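Local coordinates for protein betaine aldehyde dehydrogenase (Staphylococcus aureus subsp. aureus COL, PDB 4QTO) that catalyses the NAD-dependent oxidation of betaine aldehyde to glycine betaine, at residues G481-K484 and G489-L492; K283-I288 and L461-V466; L252-G257 and E498-S503; M133-N138 and H472-Q477; Q176-N181 and L185-K190. One frame throughout, in Å; residues are numbered along the deposited sequence.

Interaction 1: residues G481-K484 and G489-L492. With NA (sodium ion), chain E.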
# COMPACT_ATOMS: atom_id res chain seq x y z
N GLY A 481 -16.41 -11.58 3.38
CA GLY A 481 -16.41 -12.82 2.62
C GLY A 481 -16.05 -14.00 3.49
O GLY A 481 -15.76 -13.84 4.68
N GLY A 482 -16.06 -15.18 2.90
CA GLY A 482 -15.90 -16.34 3.74
C GLY A 482 -14.73 -17.24 3.57
O GLY A 482 -14.18 -17.35 2.47
N TYR A 483 -14.29 -17.78 4.69
CA TYR A 483 -13.35 -18.89 4.69
C TYR A 483 -14.13 -20.14 4.29
O TYR A 483 -15.37 -20.19 4.37
CB TYR A 483 -12.75 -19.13 6.09
CG TYR A 483 -11.75 -18.17 6.70
CD1 TYR A 483 -11.92 -16.78 6.67
CD2 TYR A 483 -10.62 -18.67 7.36
CE1 TYR A 483 -11.01 -15.92 7.28
CE2 TYR A 483 -9.71 -17.81 7.98
CZ TYR A 483 -9.92 -16.44 7.94
OH TYR A 483 -9.05 -15.56 8.57
N LYS A 484 -13.41 -21.19 3.89
CA LYS A 484 -14.01 -22.50 3.70
C LYS A 484 -15.19 -22.48 2.74
O LYS A 484 -15.07 -21.88 1.66
CB LYS A 484 -14.30 -23.09 5.11
CG LYS A 484 -13.04 -23.27 5.97
CD LYS A 484 -13.31 -23.24 7.49
CE LYS A 484 -14.30 -24.31 7.90
NZ LYS A 484 -14.60 -24.21 9.38
N GLY A 489 -13.09 -15.30 -2.40
CA GLY A 489 -12.92 -13.88 -2.63
C GLY A 489 -13.58 -12.99 -1.59
O GLY A 489 -14.07 -13.43 -0.56
N ARG A 490 -13.56 -11.68 -1.90
CA ARG A 490 -14.13 -10.72 -1.00
C ARG A 490 -14.93 -9.67 -1.78
O ARG A 490 -14.63 -9.36 -2.93
CB ARG A 490 -13.04 -9.96 -0.21
CG ARG A 490 -12.30 -10.76 0.83
CD ARG A 490 -13.18 -11.15 1.98
NE ARG A 490 -12.53 -11.89 3.05
CZ ARG A 490 -12.34 -13.22 3.02
NH1 ARG A 490 -12.72 -13.94 1.96
NH2 ARG A 490 -11.78 -13.82 4.04
N GLU A 491 -15.94 -9.13 -1.11
CA GLU A 491 -16.67 -7.97 -1.56
C GLU A 491 -16.44 -6.85 -0.56
O GLU A 491 -16.11 -7.11 0.61
CB GLU A 491 -18.13 -8.26 -1.76
CG GLU A 491 -18.31 -9.19 -2.96
CD GLU A 491 -19.76 -9.38 -3.39
OE1 GLU A 491 -20.65 -9.41 -2.56
OE2 GLU A 491 -19.98 -9.52 -4.59
N LEU A 492 -16.62 -5.63 -1.02
CA LEU A 492 -16.36 -4.40 -0.23
C LEU A 492 -14.85 -4.17 0.02
O LEU A 492 -14.00 -5.05 -0.14
CB LEU A 492 -17.13 -4.35 1.10
CG LEU A 492 -18.64 -4.57 0.96
CD1 LEU A 492 -19.29 -4.49 2.33
CD2 LEU A 492 -19.28 -3.61 -0.03
NA NA E . -13.53 -21.11 0.11
O HOH W 1 -16.45 -14.92 -0.02
O HOH W 2 -11.69 -16.45 2.61
O HOH W 3 -12.43 -19.17 1.08
O HOH W 4 -11.53 -22.35 0.74

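Interaction 2: residues K283-I288 and L461-V466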
# COMPACT_ATOMS: atom_id res chain seq x y z
N LYS A 283 -22.78 -20.66 8.82
CA LYS A 283 -23.33 -21.20 10.09
C LYS A 283 -22.56 -20.37 11.10
O LYS A 283 -21.52 -20.79 11.63
CB LYS A 283 -22.97 -22.68 10.23
CG LYS A 283 -23.30 -23.26 11.57
CD LYS A 283 -24.74 -23.03 11.95
CE LYS A 283 -25.69 -23.64 10.94
NZ LYS A 283 -27.07 -23.72 11.48
N ASN A 284 -23.08 -19.17 11.38
CA ASN A 284 -22.27 -18.18 12.08
C ASN A 284 -22.39 -18.26 13.57
O ASN A 284 -23.51 -18.18 14.09
CB ASN A 284 -22.69 -16.81 11.58
CG ASN A 284 -22.73 -16.76 10.06
OD1 ASN A 284 -21.72 -16.85 9.40
ND2 ASN A 284 -23.96 -16.73 9.51
N PRO A 285 -21.26 -18.43 14.26
CA PRO A 285 -21.30 -18.55 15.71
C PRO A 285 -21.47 -17.24 16.46
O PRO A 285 -20.87 -16.24 16.09
CB PRO A 285 -19.96 -19.18 16.02
CG PRO A 285 -19.04 -18.63 15.00
CD PRO A 285 -19.87 -18.53 13.75
N ASN A 286 -22.22 -17.28 17.56
CA ASN A 286 -22.39 -16.14 18.46
C ASN A 286 -21.92 -16.69 19.81
O ASN A 286 -22.65 -17.47 20.46
CB ASN A 286 -23.83 -15.69 18.47
CG ASN A 286 -24.04 -14.44 19.27
OD1 ASN A 286 -23.12 -13.98 19.96
ND2 ASN A 286 -25.23 -13.87 19.19
N ILE A 287 -20.70 -16.37 20.20
CA ILE A 287 -20.06 -16.95 21.36
C ILE A 287 -20.22 -16.02 22.57
O ILE A 287 -19.73 -14.88 22.56
CB ILE A 287 -18.56 -17.17 21.09
CG1 ILE A 287 -18.37 -18.09 19.87
CG2 ILE A 287 -17.85 -17.73 22.29
CD1 ILE A 287 -16.95 -18.17 19.38
N ILE A 288 -20.86 -16.53 23.61
CA ILE A 288 -21.18 -15.74 24.80
C ILE A 288 -20.52 -16.33 26.03
O ILE A 288 -20.85 -17.43 26.48
CB ILE A 288 -22.69 -15.67 24.96
CG1 ILE A 288 -23.37 -15.12 23.68
CG2 ILE A 288 -23.07 -14.86 26.19
CD1 ILE A 288 -24.87 -15.27 23.70
N LEU A 461 -10.73 -17.83 15.36
CA LEU A 461 -11.92 -18.20 14.60
C LEU A 461 -11.66 -18.11 13.12
O LEU A 461 -11.14 -17.09 12.63
CB LEU A 461 -13.09 -17.30 14.97
CG LEU A 461 -13.52 -17.37 16.42
CD1 LEU A 461 -14.66 -16.39 16.69
CD2 LEU A 461 -13.96 -18.79 16.79
N LYS A 462 -12.01 -19.16 12.38
CA LYS A 462 -11.82 -19.18 10.91
C LYS A 462 -13.03 -18.56 10.22
O LYS A 462 -13.90 -19.27 9.66
CB LYS A 462 -11.53 -20.59 10.43
CG LYS A 462 -10.24 -21.12 11.03
CD LYS A 462 -10.19 -22.63 10.85
CE LYS A 462 -9.10 -23.29 11.68
NZ LYS A 462 -7.78 -22.82 11.24
N LEU A 463 -13.07 -17.23 10.29
CA LEU A 463 -14.20 -16.44 9.80
C LEU A 463 -13.73 -15.17 9.14
O LEU A 463 -12.75 -14.56 9.62
CB LEU A 463 -15.07 -16.00 11.02
CG LEU A 463 -15.66 -17.11 11.89
CD1 LEU A 463 -16.27 -16.52 13.16
CD2 LEU A 463 -16.67 -17.92 11.10
N GLY A 464 -14.40 -14.74 8.08
CA GLY A 464 -14.01 -13.50 7.37
C GLY A 464 -14.22 -12.24 8.17
O GLY A 464 -13.53 -11.23 7.95
N THR A 465 -15.20 -12.24 9.06
CA THR A 465 -15.48 -11.09 9.94
C THR A 465 -15.77 -11.60 11.33
O THR A 465 -16.55 -12.53 11.51
CB THR A 465 -16.70 -10.27 9.43
OG1 THR A 465 -16.45 -9.81 8.09
CG2 THR A 465 -17.00 -9.09 10.33
N VAL A 466 -15.11 -11.00 12.33
CA VAL A 466 -15.38 -11.32 13.74
C VAL A 466 -15.73 -10.03 14.46
O VAL A 466 -14.96 -9.06 14.40
CB VAL A 466 -14.20 -11.94 14.47
CG1 VAL A 466 -14.60 -12.28 15.89
CG2 VAL A 466 -13.71 -13.20 13.72

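Interaction 3: residues L252-G257 and E498-S503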
# COMPACT_ATOMS: atom_id res chain seq x y z
N LEU A 252 -15.15 -12.70 -15.27
CA LEU A 252 -15.42 -12.93 -13.85
C LEU A 252 -16.90 -13.22 -13.67
O LEU A 252 -17.74 -12.49 -14.21
CB LEU A 252 -15.08 -11.68 -13.01
CG LEU A 252 -15.52 -11.68 -11.53
CD1 LEU A 252 -14.73 -12.67 -10.71
CD2 LEU A 252 -15.41 -10.28 -10.95
N VAL A 253 -17.19 -14.27 -12.92
CA VAL A 253 -18.56 -14.60 -12.51
C VAL A 253 -18.61 -14.32 -11.00
O VAL A 253 -17.82 -14.89 -10.23
CB VAL A 253 -18.88 -16.09 -12.74
CG1 VAL A 253 -20.31 -16.38 -12.26
CG2 VAL A 253 -18.70 -16.43 -14.19
N SER A 254 -19.49 -13.43 -10.58
CA SER A 254 -19.67 -13.05 -9.18
C SER A 254 -21.08 -13.49 -8.74
O SER A 254 -22.05 -12.91 -9.21
CB SER A 254 -19.47 -11.56 -8.96
OG SER A 254 -19.64 -11.24 -7.58
N PHE A 255 -21.16 -14.43 -7.82
CA PHE A 255 -22.45 -15.02 -7.40
C PHE A 255 -22.59 -14.99 -5.89
O PHE A 255 -21.66 -15.32 -5.17
CB PHE A 255 -22.51 -16.46 -7.88
CG PHE A 255 -23.65 -17.25 -7.30
CD1 PHE A 255 -24.91 -17.22 -7.90
CD2 PHE A 255 -23.48 -18.00 -6.15
CE1 PHE A 255 -25.95 -17.94 -7.35
CE2 PHE A 255 -24.52 -18.73 -5.62
CZ PHE A 255 -25.76 -18.70 -6.22
N THR A 256 -23.76 -14.54 -5.44
CA THR A 256 -24.12 -14.55 -4.04
C THR A 256 -25.44 -15.33 -3.97
O THR A 256 -26.39 -14.98 -4.66
CB THR A 256 -24.28 -13.13 -3.49
OG1 THR A 256 -23.00 -12.47 -3.57
CG2 THR A 256 -24.71 -13.18 -2.03
N GLY A 257 -25.44 -16.40 -3.19
CA GLY A 257 -26.61 -17.27 -3.09
C GLY A 257 -26.32 -18.57 -2.37
O GLY A 257 -25.43 -18.63 -1.56
N GLU A 498 -10.49 -5.05 -6.02
CA GLU A 498 -9.49 -5.88 -6.69
C GLU A 498 -10.05 -7.08 -7.46
O GLU A 498 -9.43 -7.54 -8.40
CB GLU A 498 -8.40 -6.32 -5.70
CG GLU A 498 -7.57 -5.14 -5.26
CD GLU A 498 -6.57 -5.42 -4.15
OE1 GLU A 498 -6.53 -6.54 -3.60
OE2 GLU A 498 -5.83 -4.47 -3.82
N GLU A 499 -11.23 -7.55 -7.08
CA GLU A 499 -11.86 -8.64 -7.81
C GLU A 499 -12.16 -8.19 -9.24
O GLU A 499 -12.20 -9.02 -10.17
CB GLU A 499 -13.20 -9.11 -7.23
CG GLU A 499 -13.12 -9.64 -5.81
CD GLU A 499 -12.51 -11.02 -5.69
OE1 GLU A 499 -12.49 -11.76 -6.72
OE2 GLU A 499 -12.01 -11.33 -4.55
N TYR A 500 -12.34 -6.86 -9.42
CA TYR A 500 -12.71 -6.27 -10.69
C TYR A 500 -11.52 -5.71 -11.48
O TYR A 500 -11.72 -5.02 -12.50
CB TYR A 500 -13.82 -5.22 -10.49
CG TYR A 500 -15.13 -5.88 -10.07
CD1 TYR A 500 -15.44 -6.11 -8.73
CD2 TYR A 500 -16.03 -6.31 -11.02
CE1 TYR A 500 -16.59 -6.81 -8.38
CE2 TYR A 500 -17.18 -7.00 -10.67
CZ TYR A 500 -17.45 -7.24 -9.36
OH TYR A 500 -18.60 -7.93 -9.00
N LEU A 501 -10.31 -6.03 -11.03
CA LEU A 501 -9.10 -5.61 -11.69
C LEU A 501 -8.28 -6.83 -12.09
O LEU A 501 -8.40 -7.93 -11.51
CB LEU A 501 -8.24 -4.75 -10.74
CG LEU A 501 -8.88 -3.41 -10.35
CD1 LEU A 501 -8.05 -2.76 -9.26
CD2 LEU A 501 -8.97 -2.52 -11.57
N VAL A 502 -7.40 -6.60 -13.06
CA VAL A 502 -6.43 -7.61 -13.49
C VAL A 502 -5.08 -6.90 -13.61
O VAL A 502 -5.02 -5.73 -14.02
CB VAL A 502 -6.83 -8.29 -14.80
CG1 VAL A 502 -7.00 -7.31 -15.94
CG2 VAL A 502 -5.86 -9.42 -15.14
N SER A 503 -4.01 -7.58 -13.20
CA SER A 503 -2.66 -7.00 -13.27
C SER A 503 -1.97 -7.39 -14.56
O SER A 503 -2.02 -8.54 -14.99
CB SER A 503 -1.80 -7.54 -12.12
OG SER A 503 -2.29 -7.11 -10.87
O HOH W 5 -18.24 -9.15 -6.55

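Interaction 4: residues M133-N138 and H472-Q477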
# COMPACT_ATOMS: atom_id res chain seq x y z
N MET A 133 -30.94 1.32 2.55
CA MET A 133 -30.76 2.39 1.55
C MET A 133 -29.65 3.36 1.96
O MET A 133 -28.92 3.86 1.09
CB MET A 133 -32.06 3.15 1.25
CG MET A 133 -33.15 2.24 0.70
SD MET A 133 -32.63 1.26 -0.72
CE MET A 133 -33.52 -0.26 -0.48
N ASP A 134 -29.51 3.59 3.25
CA ASP A 134 -28.43 4.44 3.74
C ASP A 134 -27.10 3.74 3.46
O ASP A 134 -26.12 4.36 3.03
CB ASP A 134 -28.59 4.74 5.23
CG ASP A 134 -29.76 5.65 5.52
OD1 ASP A 134 -30.20 6.39 4.61
OD2 ASP A 134 -30.25 5.63 6.67
N ASP A 135 -27.06 2.44 3.70
CA ASP A 135 -25.85 1.70 3.43
C ASP A 135 -25.49 1.67 1.92
O ASP A 135 -24.33 1.80 1.53
CB ASP A 135 -26.02 0.31 3.98
CG ASP A 135 -24.74 -0.33 4.23
OD1 ASP A 135 -23.80 0.40 4.65
OD2 ASP A 135 -24.70 -1.55 4.05
N ILE A 136 -26.50 1.48 1.07
CA ILE A 136 -26.31 1.44 -0.36
C ILE A 136 -25.73 2.77 -0.88
O ILE A 136 -24.81 2.78 -1.68
CB ILE A 136 -27.60 1.05 -1.09
CG1 ILE A 136 -27.93 -0.41 -0.74
CG2 ILE A 136 -27.49 1.24 -2.58
CD1 ILE A 136 -29.37 -0.76 -0.93
N HIS A 137 -26.26 3.88 -0.39
CA HIS A 137 -25.68 5.17 -0.73
C HIS A 137 -24.19 5.20 -0.37
O HIS A 137 -23.34 5.64 -1.17
CB HIS A 137 -26.40 6.30 0.04
CG HIS A 137 -25.74 7.64 -0.09
ND1 HIS A 137 -25.84 8.41 -1.22
CD2 HIS A 137 -24.94 8.32 0.76
CE1 HIS A 137 -25.16 9.54 -1.05
NE2 HIS A 137 -24.63 9.52 0.17
N ASN A 138 -23.85 4.73 0.84
CA ASN A 138 -22.47 4.72 1.28
C ASN A 138 -21.57 3.75 0.51
O ASN A 138 -20.40 4.03 0.33
CB ASN A 138 -22.38 4.49 2.77
CG ASN A 138 -22.82 5.72 3.55
OD1 ASN A 138 -22.61 6.87 3.08
ND2 ASN A 138 -23.37 5.52 4.74
N HIS A 472 -23.59 -8.16 13.55
CA HIS A 472 -24.09 -7.67 12.25
C HIS A 472 -23.30 -6.60 11.47
O HIS A 472 -23.45 -6.54 10.26
CB HIS A 472 -25.57 -7.24 12.23
CG HIS A 472 -26.57 -8.36 12.30
ND1 HIS A 472 -26.64 -9.37 11.37
CD2 HIS A 472 -27.58 -8.59 13.17
CE1 HIS A 472 -27.65 -10.18 11.66
NE2 HIS A 472 -28.23 -9.73 12.75
N PRO A 473 -22.48 -5.78 12.14
CA PRO A 473 -21.88 -4.70 11.33
C PRO A 473 -21.05 -5.09 10.13
O PRO A 473 -20.19 -5.95 10.19
CB PRO A 473 -20.96 -3.99 12.34
CG PRO A 473 -21.54 -4.23 13.65
CD PRO A 473 -22.25 -5.57 13.58
N TYR A 474 -21.33 -4.42 9.01
CA TYR A 474 -20.52 -4.54 7.78
C TYR A 474 -20.56 -3.13 7.18
O TYR A 474 -21.48 -2.33 7.47
CB TYR A 474 -21.03 -5.58 6.79
CG TYR A 474 -22.52 -5.52 6.47
CD1 TYR A 474 -23.08 -4.50 5.71
CD2 TYR A 474 -23.37 -6.50 6.98
CE1 TYR A 474 -24.45 -4.45 5.48
CE2 TYR A 474 -24.73 -6.47 6.73
CZ TYR A 474 -25.26 -5.45 5.99
OH TYR A 474 -26.62 -5.40 5.76
N PHE A 475 -19.54 -2.80 6.39
CA PHE A 475 -19.50 -1.49 5.77
C PHE A 475 -18.50 -1.50 4.61
O PHE A 475 -17.58 -2.32 4.56
CB PHE A 475 -19.20 -0.34 6.77
CG PHE A 475 -18.15 -0.65 7.79
CD1 PHE A 475 -16.82 -0.69 7.48
CD2 PHE A 475 -18.52 -0.90 9.11
CE1 PHE A 475 -15.86 -0.98 8.44
CE2 PHE A 475 -17.57 -1.19 10.06
CZ PHE A 475 -16.23 -1.20 9.75
N ALA A 476 -18.71 -0.55 3.68
CA ALA A 476 -17.94 -0.50 2.44
C ALA A 476 -16.44 -0.39 2.63
O ALA A 476 -15.68 -0.85 1.79
CB ALA A 476 -18.44 0.64 1.59
N GLN A 477 -16.02 0.17 3.76
CA GLN A 477 -14.59 0.33 4.01
C GLN A 477 -13.81 -0.96 4.31
O GLN A 477 -12.58 -0.94 4.18
CB GLN A 477 -14.38 1.31 5.16
CG GLN A 477 -14.79 2.78 4.87
CD GLN A 477 -16.30 3.08 4.93
OE1 GLN A 477 -17.14 2.25 5.30
NE2 GLN A 477 -16.64 4.32 4.57
O HOH W 6 -21.12 1.01 3.79

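Interaction 5: residues Q176-N181 and L185-K190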
# COMPACT_ATOMS: atom_id res chain seq x y z
N GLN A 176 -23.02 -11.04 -12.86
CA GLN A 176 -23.31 -10.77 -11.47
C GLN A 176 -24.68 -11.34 -11.15
O GLN A 176 -25.66 -10.95 -11.79
CB GLN A 176 -23.25 -9.27 -11.20
CG GLN A 176 -21.88 -8.66 -11.51
CD GLN A 176 -21.83 -7.15 -11.42
OE1 GLN A 176 -22.78 -6.46 -11.75
NE2 GLN A 176 -20.68 -6.65 -10.98
N ILE A 177 -24.75 -12.22 -10.17
CA ILE A 177 -26.01 -12.93 -9.81
C ILE A 177 -26.24 -12.70 -8.33
O ILE A 177 -25.38 -13.01 -7.50
CB ILE A 177 -25.91 -14.43 -10.14
CG1 ILE A 177 -25.70 -14.60 -11.65
CG2 ILE A 177 -27.14 -15.15 -9.65
CD1 ILE A 177 -25.30 -16.01 -12.06
N THR A 178 -27.37 -12.06 -7.99
CA THR A 178 -27.66 -11.64 -6.64
C THR A 178 -28.82 -12.42 -6.00
O THR A 178 -29.64 -13.03 -6.69
CB THR A 178 -27.96 -10.13 -6.63
OG1 THR A 178 -28.90 -9.85 -7.67
CG2 THR A 178 -26.71 -9.33 -6.93
N PRO A 179 -28.88 -12.39 -4.66
CA PRO A 179 -29.87 -13.18 -3.89
C PRO A 179 -31.14 -12.41 -3.57
O PRO A 179 -31.23 -11.18 -3.76
CB PRO A 179 -29.10 -13.48 -2.60
CG PRO A 179 -28.38 -12.25 -2.38
CD PRO A 179 -27.93 -11.76 -3.73
N TRP A 180 -32.11 -13.13 -3.04
CA TRP A 180 -33.38 -12.54 -2.71
C TRP A 180 -33.49 -11.85 -1.37
O TRP A 180 -34.46 -11.12 -1.14
CB TRP A 180 -34.50 -13.60 -2.80
CG TRP A 180 -34.23 -14.87 -2.06
CD1 TRP A 180 -33.81 -16.06 -2.59
CD2 TRP A 180 -34.35 -15.08 -0.64
NE1 TRP A 180 -33.67 -17.01 -1.59
CE2 TRP A 180 -34.00 -16.43 -0.39
CE3 TRP A 180 -34.74 -14.28 0.43
CZ2 TRP A 180 -34.05 -16.98 0.88
CZ3 TRP A 180 -34.78 -14.83 1.69
CH2 TRP A 180 -34.42 -16.16 1.90
N ASN A 181 -32.54 -12.04 -0.48
CA ASN A 181 -32.70 -11.47 0.86
C ASN A 181 -32.52 -9.95 0.95
O ASN A 181 -33.37 -9.26 1.55
CB ASN A 181 -31.91 -12.24 1.92
CG ASN A 181 -30.42 -12.28 1.68
OD1 ASN A 181 -29.90 -11.89 0.62
ND2 ASN A 181 -29.70 -12.74 2.69
N LEU A 185 -28.99 -4.18 -1.90
CA LEU A 185 -27.74 -4.08 -1.17
C LEU A 185 -26.68 -4.95 -1.85
O LEU A 185 -25.57 -4.49 -2.14
CB LEU A 185 -27.91 -4.51 0.27
CG LEU A 185 -26.66 -4.49 1.13
CD1 LEU A 185 -26.16 -3.04 1.31
CD2 LEU A 185 -26.97 -5.15 2.47
N GLN A 186 -27.02 -6.21 -2.13
CA GLN A 186 -26.05 -7.11 -2.74
C GLN A 186 -25.73 -6.67 -4.17
O GLN A 186 -24.59 -6.82 -4.61
CB GLN A 186 -26.54 -8.56 -2.68
CG GLN A 186 -26.68 -9.06 -1.26
CD GLN A 186 -25.40 -8.97 -0.44
OE1 GLN A 186 -24.39 -9.60 -0.76
NE2 GLN A 186 -25.47 -8.24 0.66
N ALA A 187 -26.70 -6.10 -4.87
CA ALA A 187 -26.45 -5.57 -6.20
C ALA A 187 -25.40 -4.44 -6.13
O ALA A 187 -24.47 -4.40 -6.94
CB ALA A 187 -27.71 -5.05 -6.83
N SER A 188 -25.57 -3.54 -5.16
CA SER A 188 -24.64 -2.40 -5.02
C SER A 188 -23.21 -2.86 -4.79
O SER A 188 -22.24 -2.26 -5.26
CB SER A 188 -25.05 -1.40 -3.93
OG SER A 188 -24.85 -1.88 -2.60
N TRP A 189 -23.04 -3.94 -4.03
CA TRP A 189 -21.71 -4.46 -3.73
C TRP A 189 -20.94 -4.93 -4.97
O TRP A 189 -19.71 -4.94 -4.99
CB TRP A 189 -21.80 -5.63 -2.75
CG TRP A 189 -22.20 -5.30 -1.33
CD1 TRP A 189 -22.79 -4.16 -0.87
CD2 TRP A 189 -22.15 -6.20 -0.21
NE1 TRP A 189 -23.05 -4.28 0.47
CE2 TRP A 189 -22.63 -5.51 0.90
CE3 TRP A 189 -21.67 -7.51 -0.05
CZ2 TRP A 189 -22.72 -6.11 2.16
CZ3 TRP A 189 -21.73 -8.08 1.22
CH2 TRP A 189 -22.24 -7.37 2.29
N LYS A 190 -21.69 -5.34 -5.98
CA LYS A 190 -21.15 -5.80 -7.24
C LYS A 190 -21.06 -4.68 -8.29
O LYS A 190 -20.02 -4.52 -8.95
CB LYS A 190 -21.98 -6.99 -7.77
CG LYS A 190 -22.10 -8.16 -6.78
CD LYS A 190 -22.76 -9.35 -7.42
CE LYS A 190 -23.09 -10.48 -6.46
NZ LYS A 190 -21.90 -11.04 -5.80

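Interaction 1: residues G481-K484 and G489-L492
The guanidinium of R490 lies with one face over the peptide that joins G481 to G482. The two loops flank the short strand 487-488, which pairs antiparallel with strand 275-279 in the Rossmann-type sheet of this aldehyde dehydrogenase. G481 C sits 3.6 Å above the guanidinium plane, toward its rim. Nearer the backbone, R490 CD packs 3.5 Å from G481 N. The R490 chain bends at chi2 (-68°), and this turns the charged end back over the glycines. R490 NH1 donates to the carbonyl of its own neighbour, G489 O, at 2.9 Å and 155°. That oxygen is in the guanidinium plane, but NH1 stands well above the carbonyl plane. The bond ties the rotation of the group to the loop backbone. R490 NH2 passes the ring of Y483, 3.9 Å from CE1, with ring and guanidinium planes 34° apart. The polar ends of both side chains reach a second subunit: R490 NH2 bonds S503 O there, and Y483 OH bonds E169 OE1. No direct hydrogen bond joins the two loops, so water does the linking. Water 1 accepts from G482 N at 3.0 Å and donates to G489 O. At the far end, K484 O binds the sodium ion at 2.3 Å. Two waters, G487 O and V273 O of the second subunit are its other ligands. One of those waters, water 3, also donates to G482 O. Water 2 donates to the same G482 O at 2.7 Å and accepts from R490 NH1 at 2.8 Å, lying in the guanidinium plane at its edge.

Interaction 2: residues K283-I288 and L461-V466
The seven-stranded sheet of the catalytic domain supplies this contact: residues 285-288 form an inner strand, and 461-463 lead from helix 451-460 into strand 465-468. Four buried apolar side chains meet in two pairs, each tip to tip. I287 CD1 touches both methyls of L461 and is 4.0 Å from L461 CD1. P285 meets L463 with CG and CD, and P285 CG is 3.9 Å from L463 CD1. P285 CD is 4.2 Å from both L463 methyls, CD1 and CD2. I287 extends CG1 away from its carbonyl carbon (chi1 -59°), and its CD1 then reaches the fork of L461. An inverse gamma turn centred on K462 lets both leucines face the strand; its L463 N to L461 O bond is weak, at 3.0 Å. The backbones stay well apart, with 9.5 Å between P285 CA and L461 CA. Just before the strand, N284 ND2 bonds the carbonyl O of the modified cysteine at position 313. Strand 443-447 lies between strands 285-288 and 465-468 in the sheet. A435 of helix 428-436 packs on P285, I287 and L461. At T465 and V466 the sheet continues into a parallel strand of a second subunit.

Interaction 3: residues L252-G257 and E498-S503
L252 CD2 and the Y500 ring make the tight part of this contact. The methyl sits over one face of the ring, 4.0 Å from the centroid and 22° off the normal, a CH-pi contact. It is displaced toward the rim, so the nearest ring atom to L252 CD2 is Y500 CE2, at 3.7 Å. The same methyl also presses on the backbone, with L252 CD2 3.5 Å from E499 O. L252 holds CG opposite its backbone N (chi1 170°), and the two side chains meet at about a right angle. Residues 498-501 form a type I beta turn, closed by L501 N to E498 O at 3.2 Å, and this turn carries both E499 and Y500.

The approach of S254 to Y500 is looser and polar. S254 CB comes no nearer than 3.7 Å to Y500 OH, and the two hydroxyls do not bond directly. Water 5 bridges them, 2.7 Å from S254 OG and 2.8 Å from Y500 OH. Y500 OH also bonds Q176 NE2, and S254 OG is bonded to K190 NZ. E499 is partly exposed; its CB lies 4.5 Å from L252 CD2, and its carboxylate OE2 accepts from R490 N.

In the Rossmann-type sheet, strand 162-177 pairs parallel with strand 252-256 and antiparallel with strand 501-509. V174 of that strand packs on L252 and Y500. Helix 183-197 adds P193 and A194 beside the Y500 ring.

Interaction 4: residues M133-N138 and H472-Q477
D135 points its carboxylate toward the loop because CG is opposite the backbone N (chi1 -158°), while Y474 places its ring between its own backbone N and carbonyl carbon (chi1 48°). The result is an edge contact: D135 OD2 lies in the plane of the Y474 ring, 3.2 Å from CE1. Y474 CD1 is farther from that oxygen, at 3.8 Å. Carboxylate and ring planes are 43° apart. An acidic oxygen at the positively polarised rim of an aromatic ring is probably mildly favourable. Both residues were modelled in two conformers, however, so this approach describes one arrangement and may not always hold.

The second oxygen serves the loop backbone through water. In the conformer described, water 6 donates to D135 OD1 at 2.9 Å and accepts from A476 N, also at 2.9 Å. One turn further along the helix, A476 CB packs 4.1 Å from the carbonyl O of N138. The N138 side chain is engaged at the tetramer interface, where its OD1 bonds K98 NZ of a third subunit. Y474 OH bonds a triethylene glycol, which probably came from the crystallisation medium.

The contact joins helix 126-146 to the loop after strand 465-468. L185 of helix 183-197 packs on both D135 and Y474. Y142, farther along helix 126-146, meets A476 and Q477, and I136 packs on helices 93-109 and 183-197.

Interaction 5: residues Q176-N181 and L185-K190
Van der Waals packing carries most of this buried contact. Q176 and K190 run past each other in opposite directions, with Q176 CB 3.8 Å from K190 CD and Q176 CD 3.7 Å from K190 CB. T178 CG2 is directed at the helix, 3.8 Å from A187 N and 3.8 Å from K190 CE. P179 crosses Q186 at about a right angle, and P179 CD touches Q186 CB at 3.6 Å. The bend of Q186 at chi2 (-57°) then carries its amide away, over a face of the W189 indole. Strand 162-177, helix 183-197 and strand 200-204 form a beta-alpha-beta unit of the Rossmann-type domain, and the contact folds the helix back on its first strand. P179 lies in the connection, its side chain about 3 Å, nearest atoms, from a di(hydroxyethyl)ether in the active site.

Polar links are few. Q176 NE2 donates a weak bond to K190 O at 3.0 Å, bent to 124°. K190 CE passes I177 O at 3.6 Å, and the chain turns at chi4 to send NZ to a salt bridge with E491 and a hydrogen bond with T256 OG1. Within the helix, L185 O accepts from both W189 N and S188 OG.

In the fold
Interaction 5 links interactions 1, 3 and 4; its K190 meets E491 of interaction 1 and S254 and T256 of interaction 3. Its centre is about 13 Å from those of interactions 3 and 4 and 14 Å from that of interaction 1. It shares strand 162-177 and its Rossmann-type sheet with interaction 3, and helix 183-197 touches interactions 1, 3 and 4. Interaction 2 belongs to the other sheet, 24 Å from interaction 3 between centres; it touches interaction 1 through Y483 and L463. Along the chain interaction 5 closes first. Interactions 3 and 4 alternate their segments, so the chain crosses between them. Interactions 1 to 4 reach the second subunit and lie beside that interface.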